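Local coordinates for C-1-tetrahydrofolate synthase, cytoplasmic, putative (Trypanosoma brucei, PDB 4CJX), which probably acts as both an NADP-dependent methylenetetrahydrofolate dehydrogenase and a methenyltetrahydrofolate cyclohydrolase in one-carbon metabolism, at residues R55-L59 with T308-F312; A237-V243 with V274-C278; T61-G65 with V91-V97. One frame throughout, in Å; residues are numbered along the deposited sequence.

Two of the three contacts, 1 and 3, use strand 58-64 of the three-stranded parallel sheet in the catalytic domain. Their centres lie about 23 Å apart, contact 1 at the start of that strand and contact 3 toward its end. Contact 3 closes first along the chain and contact 2 later, within the NAD(P)-binding domain; contact 1 spans both, bringing the C-terminal helix 296-316 back to the catalytic domain. The centre of contact 2 is about 34 Å from that of contact 1 and 29 Å from that of contact 3. Contacts 2 and 3 thus each stay within one domain, whereas contact 1 links segments about 250 residues apart.

Contact 1 of 3, residues R55-L59 with T308-F312; sequences RRPGL and TLTMF
The hydroxyl oxygen OG1 of Thr308 lies 4.2 Å from CD1 of Leu59, but its hydrogen-bonding partners are elsewhere: Ser117 OG on the neighbouring strand and the carbonyl of Leu304, one turn back in the helix. With OG1 so engaged on the side of the backbone N, the methyl CG2 is turned the other way (anti to N) and lies 4.1 Å from Gly58 O. Leu59 and Thr308 meet at about a right angle.

The larger apolar encounter is between Pro57 and Phe312. CD of the proline stands 3.9 Å from the centroid of the Phe312 ring and only 4° off its normal, a CH-pi contact over the face. Pro57 N sits over that face too, nearer the rim, 3.5 Å from CD1. A chi1 of 170° carries the Phe312 ring out from the helix, one face against Pro57. This is how the C-terminal helix 296-316 returns to the catalytic domain and packs where strand 58-64 begins.

Further along the ring, CE1 of Phe312 comes to 3.4 Å from the carbonyl carbon of Arg56, an oblique approach. CB of Arg55 lies in the ring plane at the edge, 4.0 Å from CZ, while the extended remainder of that side chain leads away. His116 meets Phe312 edge-to-face. One turn earlier on the helix, CD1 of Leu309 touches CG of Pro57 at 3.7 Å, the two side chains lying side by side and pointing the same way; the leucine also packs on helix 30-51, against Leu41, Val45 and Leu48.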
loop_
_atom_site.group_PDB
_atom_site.type_symbol
_atom_site.label_atom_id
_atom_site.label_comp_id
_atom_site.label_asym_id
_atom_site.label_seq_id
_atom_site.Cartn_x
_atom_site.Cartn_y
_atom_site.Cartn_z
ATOM N N ARG B 55 -15.248 -31.595 11.602
ATOM C CA ARG B 55 -14.278 -30.625 11.086
ATOM C C ARG B 55 -14.049 -29.473 12.052
ATOM O O ARG B 55 -14.937 -29.091 12.818
ATOM C CB ARG B 55 -14.728 -30.097 9.727
ATOM C CG ARG B 55 -14.826 -31.196 8.683
ATOM C CD ARG B 55 -15.536 -30.756 7.413
ATOM N NE ARG B 55 -15.587 -31.866 6.462
ATOM C CZ ARG B 55 -14.564 -32.267 5.707
ATOM N NH1 ARG B 55 -13.390 -31.640 5.752
ATOM N NH2 ARG B 55 -14.710 -33.302 4.899
ATOM N N ARG B 56 -12.842 -28.934 12.021
ATOM C CA ARG B 56 -12.493 -27.810 12.862
ATOM C C ARG B 56 -11.236 -27.114 12.345
ATOM O O ARG B 56 -10.383 -27.757 11.744
ATOM C CB ARG B 56 -12.319 -28.247 14.327
ATOM C CG ARG B 56 -11.106 -29.112 14.622
ATOM C CD ARG B 56 -11.211 -29.783 15.992
ATOM N NE ARG B 56 -9.886 -30.214 16.459
ATOM C CZ ARG B 56 -9.453 -30.198 17.725
ATOM N NH1 ARG B 56 -10.224 -29.775 18.734
ATOM N NH2 ARG B 56 -8.214 -30.604 17.990
ATOM N N PRO B 57 -11.130 -25.786 12.582
ATOM C CA PRO B 57 -10.018 -24.977 12.073
ATOM C C PRO B 57 -8.652 -25.500 12.518
ATOM O O PRO B 57 -8.486 -25.868 13.689
ATOM C CB PRO B 57 -10.269 -23.605 12.693
ATOM C CG PRO B 57 -11.721 -23.601 13.060
ATOM C CD PRO B 57 -12.044 -24.997 13.427
ATOM N N GLY B 58 -7.702 -25.525 11.589
ATOM C CA GLY B 58 -6.341 -25.965 11.830
ATOM C C GLY B 58 -5.349 -24.820 11.606
ATOM O O GLY B 58 -5.321 -24.167 10.557
ATOM N N LEU B 59 -4.535 -24.566 12.611
ATOM C CA LEU B 59 -3.556 -23.505 12.555
ATOM C C LEU B 59 -2.166 -24.112 12.562
ATOM O O LEU B 59 -1.835 -24.950 13.416
ATOM C CB LEU B 59 -3.710 -22.593 13.764
ATOM C CG LEU B 59 -2.531 -21.619 13.934
ATOM C CD1 LEU B 59 -2.479 -20.623 12.782
ATOM C CD2 LEU B 59 -2.640 -20.921 15.278
ATOM N N THR B 308 -8.262 -17.237 10.793
ATOM C CA THR B 308 -8.219 -18.677 10.620
ATOM C C THR B 308 -9.621 -19.300 10.585
ATOM O O THR B 308 -9.909 -20.157 9.737
ATOM C CB THR B 308 -7.355 -19.305 11.738
ATOM O OG1 THR B 308 -6.019 -18.751 11.687
ATOM C CG2 THR B 308 -7.326 -20.808 11.609
ATOM N N LEU B 309 -10.501 -18.850 11.476
ATOM C CA LEU B 309 -11.894 -19.297 11.461
ATOM C C LEU B 309 -12.603 -18.843 10.186
ATOM O O LEU B 309 -13.363 -19.611 9.611
ATOM C CB LEU B 309 -12.646 -18.805 12.699
ATOM C CG LEU B 309 -14.083 -19.290 12.904
ATOM C CD1 LEU B 309 -14.176 -20.800 13.069
ATOM C CD2 LEU B 309 -14.669 -18.592 14.121
ATOM N N THR B 310 -12.342 -17.612 9.741
ATOM C CA THR B 310 -12.865 -17.133 8.460
ATOM C C THR B 310 -12.368 -18.010 7.306
ATOM O O THR B 310 -13.164 -18.431 6.445
ATOM C CB THR B 310 -12.556 -15.643 8.229
ATOM O OG1 THR B 310 -13.168 -14.881 9.274
ATOM C CG2 THR B 310 -13.111 -15.167 6.921
ATOM N N MET B 311 -11.076 -18.342 7.312
ATOM C CA MET B 311 -10.502 -19.208 6.260
ATOM C C MET B 311 -11.089 -20.631 6.338
ATOM O O MET B 311 -11.436 -21.228 5.319
ATOM C CB MET B 311 -8.967 -19.210 6.336
ATOM C CG MET B 311 -8.353 -17.837 6.043
ATOM S SD MET B 311 -6.880 -17.416 7.031
ATOM C CE MET B 311 -5.639 -18.212 6.027
ATOM N N PHE B 312 -11.231 -21.151 7.552
ATOM C CA PHE B 312 -11.879 -22.434 7.763
ATOM C C PHE B 312 -13.262 -22.430 7.113
ATOM O O PHE B 312 -13.558 -23.298 6.299
ATOM C CB PHE B 312 -11.974 -22.747 9.254
ATOM C CG PHE B 312 -12.825 -23.938 9.580
ATOM C CD1 PHE B 312 -12.378 -25.225 9.307
ATOM C CD2 PHE B 312 -14.072 -23.783 10.163
ATOM C CE1 PHE B 312 -13.148 -26.342 9.617
ATOM C CE2 PHE B 312 -14.854 -24.890 10.464
ATOM C CZ PHE B 312 -14.393 -26.175 10.194
#

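Contact 2 of 3, residues A237-V243 with V274-C278; sequences AGQPGLV and VGDVC
Asp276 reaches into the backbone of residues 237-243, where, in a loop of the NAD(P)-binding domain, a type II beta turn from Gln239 to Leu242 is followed by a single beta bridge, Val243 with Val277. CB of Asp276 lies 3.9 Å from Gln239 O. From there chi1 of -71° places CG beside the aspartate's own backbone N and directs the carboxylate toward three successive amides. OD2 of Asp276 receives Ala237 N at 2.8 Å and Gly238 N at 3.2 Å, both on its syn lone pair, and is also bonded to Ser235 OG. OD1 of Asp276 takes Gln239 N at 3.0 Å, but this donor stands 51° out of the carboxylate plane. The buried charge is thus met largely by main-chain N-H groups, which probably help to stabilise it. Ala237 packs on Ser216, which binds NADP(+) in a structure of this protein, though not in this chain.

Beside this, CB of Pro240 rests on CG1 of Val274 at 3.7 Å, and the Asp276 carbonyl accepts Val243 N at 2.9 Å. The bridge is completed by Cys278, the N-cap of helix 279-282: its N donates to Val243 O at 2.9 Å, almost straight at 171°.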
loop_
_atom_site.group_PDB
_atom_site.type_symbol
_atom_site.label_atom_id
_atom_site.label_comp_id
_atom_site.label_asym_id
_atom_site.label_seq_id
_atom_site.Cartn_x
_atom_site.Cartn_y
_atom_site.Cartn_z
ATOM N N ALA B 237 6.770 1.444 15.658
ATOM C CA ALA B 237 8.140 1.667 15.212
ATOM C C ALA B 237 9.147 0.809 15.957
ATOM O O ALA B 237 10.249 0.662 15.489
ATOM C CB ALA B 237 8.498 3.142 15.366
ATOM N N GLY B 238 8.789 0.280 17.130
ATOM C CA GLY B 238 9.694 -0.606 17.887
ATOM C C GLY B 238 10.867 0.169 18.443
ATOM O O GLY B 238 12.026 -0.183 18.236
ATOM N N GLN B 239 10.545 1.256 19.135
ATOM C CA GLN B 239 11.536 2.151 19.685
ATOM C C GLN B 239 10.975 2.642 20.998
ATOM O O GLN B 239 10.095 3.486 21.008
ATOM C CB GLN B 239 11.749 3.350 18.764
ATOM C CG GLN B 239 12.801 4.326 19.254
ATOM C CD GLN B 239 14.171 3.746 19.103
ATOM O OE1 GLN B 239 14.597 3.421 17.994
ATOM N NE2 GLN B 239 14.858 3.570 20.205
ATOM N N PRO B 240 11.486 2.121 22.123
ATOM C CA PRO B 240 10.896 2.517 23.403
ATOM C C PRO B 240 11.065 3.991 23.722
ATOM O O PRO B 240 12.139 4.563 23.533
ATOM C CB PRO B 240 11.664 1.661 24.419
ATOM C CG PRO B 240 12.296 0.569 23.625
ATOM C CD PRO B 240 12.616 1.191 22.304
ATOM N N GLY B 241 10.000 4.603 24.213
ATOM C CA GLY B 241 10.042 6.014 24.570
ATOM C C GLY B 241 10.118 6.958 23.392
ATOM O O GLY B 241 10.471 8.122 23.554
ATOM N N LEU B 242 9.784 6.475 22.198
ATOM C CA LEU B 242 9.855 7.315 21.025
ATOM C C LEU B 242 8.811 8.429 21.102
ATOM O O LEU B 242 9.130 9.575 20.833
ATOM C CB LEU B 242 9.619 6.500 19.747
ATOM C CG LEU B 242 9.468 7.312 18.455
ATOM C CD1 LEU B 242 10.784 8.005 18.164
ATOM C CD2 LEU B 242 9.098 6.405 17.283
ATOM N N VAL B 243 7.576 8.070 21.425
ATOM C CA VAL B 243 6.488 9.037 21.504
ATOM C C VAL B 243 6.408 9.627 22.906
ATOM O O VAL B 243 5.861 9.007 23.830
ATOM C CB VAL B 243 5.127 8.431 21.093
ATOM C CG1 VAL B 243 4.008 9.471 21.171
ATOM C CG2 VAL B 243 5.233 7.840 19.689
ATOM N N VAL B 274 8.694 -3.186 26.262
ATOM C CA VAL B 274 8.418 -1.767 26.434
ATOM C C VAL B 274 7.839 -1.228 25.126
ATOM O O VAL B 274 8.375 -1.499 24.027
ATOM C CB VAL B 274 9.691 -0.976 26.834
ATOM C CG1 VAL B 274 9.373 0.483 27.072
ATOM C CG2 VAL B 274 10.314 -1.533 28.109
ATOM N N GLY B 275 6.745 -0.471 25.262
ATOM C CA GLY B 275 6.052 0.107 24.147
ATOM C C GLY B 275 6.793 1.310 23.610
ATOM O O GLY B 275 7.782 1.773 24.221
ATOM N N ASP B 276 6.297 1.832 22.487
ATOM C CA ASP B 276 6.828 3.062 21.884
ATOM C C ASP B 276 6.473 4.340 22.641
ATOM O O ASP B 276 7.151 5.359 22.491
ATOM C CB ASP B 276 6.290 3.210 20.451
ATOM C CG ASP B 276 6.897 2.210 19.482
ATOM O OD1 ASP B 276 7.672 1.299 19.867
ATOM O OD2 ASP B 276 6.606 2.349 18.306
ATOM N N VAL B 277 5.399 4.293 23.431
ATOM C CA VAL B 277 4.843 5.496 24.041
ATOM C C VAL B 277 5.287 5.665 25.501
ATOM O O VAL B 277 5.306 4.702 26.269
ATOM C CB VAL B 277 3.298 5.453 23.996
ATOM C CG1 VAL B 277 2.686 6.668 24.683
ATOM C CG2 VAL B 277 2.799 5.372 22.543
ATOM N N CYS B 278 5.648 6.893 25.866
ATOM C CA CYS B 278 5.811 7.283 27.285
ATOM C C CYS B 278 4.444 7.341 27.962
ATOM O O CYS B 278 3.826 8.399 28.094
ATOM C CB CYS B 278 6.556 8.616 27.407
ATOM S SG CYS B 278 8.169 8.560 26.587
#

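Contact 3 of 3, residues T61-G65 with V91-V97; sequences TIICG and VELPANV
Ile62 and Leu93 share a first torsion, chi1 of -61°, that sends CG1 of the one and CG of the other back beside their own backbone N. In Ile62 this leaves CG2 anti to N, where it meets CD1 of Leu93 at 3.8 Å, the two side chains passing at a slant. CG1 of Ile62 runs side by side with Val91, 3.9 Å from its CB. Further along the same face SG of Cys64 is met by CD1 of Leu93 and, at 3.8 Å, by CG1 of Val97, the last residue of the type I turn that starts at Pro94.

The backbones run parallel, the strand axes 15° apart, with the regular ladder of such pairs. Val91 N donates to Thr61 O and Ile63 N to Val91 O; Leu93 N reaches Ile63 O at 2.9 Å, nearly straight at 174°, and Gly65 N closes the series on Leu93 O at 2.9 Å. On the face of Ile63 and Glu92, CG2 of the isoleucine touches CG of the glutamate at 3.7 Å.

These are the two strands of a beta-alpha-beta unit whose linking helix, 68-83, lies on the Ile63 side; its Arg78 forms a salt bridge with Glu92 and a hydrogen bond with Thr61 OG1. Helix 99-110 packs on Ile62, Val91 and Leu93, and strand 117-120 pairs with the far edge of strand 58-64.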
loop_
_atom_site.group_PDB
_atom_site.type_symbol
_atom_site.label_atom_id
_atom_site.label_comp_id
_atom_site.label_asym_id
_atom_site.label_seq_id
_atom_site.Cartn_x
_atom_site.Cartn_y
_atom_site.Cartn_z
ATOM N N THR B 61 1.823 -23.020 12.960
ATOM C CA THR B 61 2.883 -22.030 13.225
ATOM C C THR B 61 4.291 -22.623 13.094
ATOM O O THR B 61 4.607 -23.637 13.712
ATOM C CB THR B 61 2.761 -21.450 14.638
ATOM O OG1 THR B 61 2.763 -22.524 15.573
ATOM C CG2 THR B 61 1.478 -20.636 14.795
ATOM N N ILE B 62 5.122 -21.961 12.299
ATOM C CA ILE B 62 6.499 -22.328 12.074
ATOM C C ILE B 62 7.389 -21.293 12.739
ATOM O O ILE B 62 7.278 -20.110 12.469
ATOM C CB ILE B 62 6.824 -22.346 10.570
ATOM C CG1 ILE B 62 5.949 -23.376 9.831
ATOM C CG2 ILE B 62 8.301 -22.630 10.348
ATOM C CD1 ILE B 62 6.071 -23.311 8.319
ATOM N N ILE B 63 8.268 -21.748 13.619
ATOM C CA ILE B 63 9.275 -20.893 14.209
ATOM C C ILE B 63 10.659 -21.413 13.837
ATOM O O ILE B 63 10.926 -22.613 13.917
ATOM C CB ILE B 63 9.078 -20.768 15.737
ATOM C CG1 ILE B 63 10.130 -19.829 16.347
ATOM C CG2 ILE B 63 9.151 -22.122 16.425
ATOM C CD1 ILE B 63 9.863 -19.486 17.801
ATOM N N CYS B 64 11.514 -20.505 13.377
ATOM C CA CYS B 64 12.905 -20.807 13.089
ATOM C C CYS B 64 13.764 -20.150 14.174
ATOM O O CYS B 64 13.595 -18.967 14.470
ATOM C CB CYS B 64 13.311 -20.257 11.720
ATOM S SG CYS B 64 12.418 -20.934 10.301
ATOM N N GLY B 65 14.675 -20.922 14.762
ATOM C CA GLY B 65 15.597 -20.419 15.766
ATOM C C GLY B 65 14.952 -20.327 17.130
ATOM O O GLY B 65 13.877 -20.877 17.365
ATOM N N VAL B 91 5.514 -26.349 14.126
ATOM C CA VAL B 91 6.795 -26.739 13.543
ATOM C C VAL B 91 7.879 -25.895 14.184
ATOM O O VAL B 91 7.674 -24.694 14.392
ATOM C CB VAL B 91 6.823 -26.540 12.013
ATOM C CG1 VAL B 91 8.186 -26.930 11.440
ATOM C CG2 VAL B 91 5.704 -27.325 11.330
ATOM N N GLU B 92 9.015 -26.522 14.494
ATOM C CA GLU B 92 10.208 -25.837 15.000
ATOM C C GLU B 92 11.407 -26.222 14.163
ATOM O O GLU B 92 11.756 -27.410 14.071
ATOM C CB GLU B 92 10.512 -26.222 16.445
ATOM C CG GLU B 92 9.536 -25.669 17.461
ATOM C CD GLU B 92 8.301 -26.532 17.618
ATOM O OE1 GLU B 92 8.440 -27.738 17.867
ATOM O OE2 GLU B 92 7.181 -25.996 17.495
ATOM N N LEU B 93 12.058 -25.224 13.578
ATOM C CA LEU B 93 13.241 -25.441 12.765
ATOM C C LEU B 93 14.421 -24.717 13.422
ATOM O O LEU B 93 14.217 -23.775 14.200
ATOM C CB LEU B 93 12.981 -24.917 11.343
ATOM C CG LEU B 93 11.820 -25.588 10.585
ATOM C CD1 LEU B 93 11.320 -24.714 9.438
ATOM C CD2 LEU B 93 12.213 -26.974 10.084
ATOM N N PRO B 94 15.654 -25.142 13.112
ATOM C CA PRO B 94 16.824 -24.527 13.705
ATOM C C PRO B 94 17.168 -23.212 13.049
ATOM O O PRO B 94 16.679 -22.907 11.944
ATOM C CB PRO B 94 17.929 -25.549 13.434
ATOM C CG PRO B 94 17.521 -26.205 12.166
ATOM C CD PRO B 94 16.015 -26.213 12.166
ATOM N N ALA B 95 18.024 -22.441 13.709
ATOM C CA ALA B 95 18.464 -21.160 13.152
ATOM C C ALA B 95 19.055 -21.403 11.777
ATOM O O ALA B 95 18.851 -20.608 10.854
ATOM C CB ALA B 95 19.482 -20.481 14.064
ATOM N N ASN B 96 19.739 -22.541 11.683
ATOM C CA ASN B 96 20.384 -23.084 10.478
ATOM C C ASN B 96 19.560 -23.305 9.244
ATOM O O ASN B 96 20.129 -23.483 8.169
ATOM C CB ASN B 96 20.885 -24.504 10.776
ATOM C CG ASN B 96 21.917 -24.536 11.844
ATOM O OD1 ASN B 96 21.640 -24.216 12.996
ATOM N ND2 ASN B 96 23.121 -24.914 11.479
ATOM N N VAL B 97 18.248 -23.411 9.396
ATOM C CA VAL B 97 17.448 -24.062 8.370
ATOM C C VAL B 97 17.802 -23.581 6.947
ATOM O O VAL B 97 18.053 -22.400 6.710
ATOM C CB VAL B 97 15.933 -23.983 8.681
ATOM C CG1 VAL B 97 15.409 -22.551 8.596
ATOM C CG2 VAL B 97 15.154 -24.931 7.773
#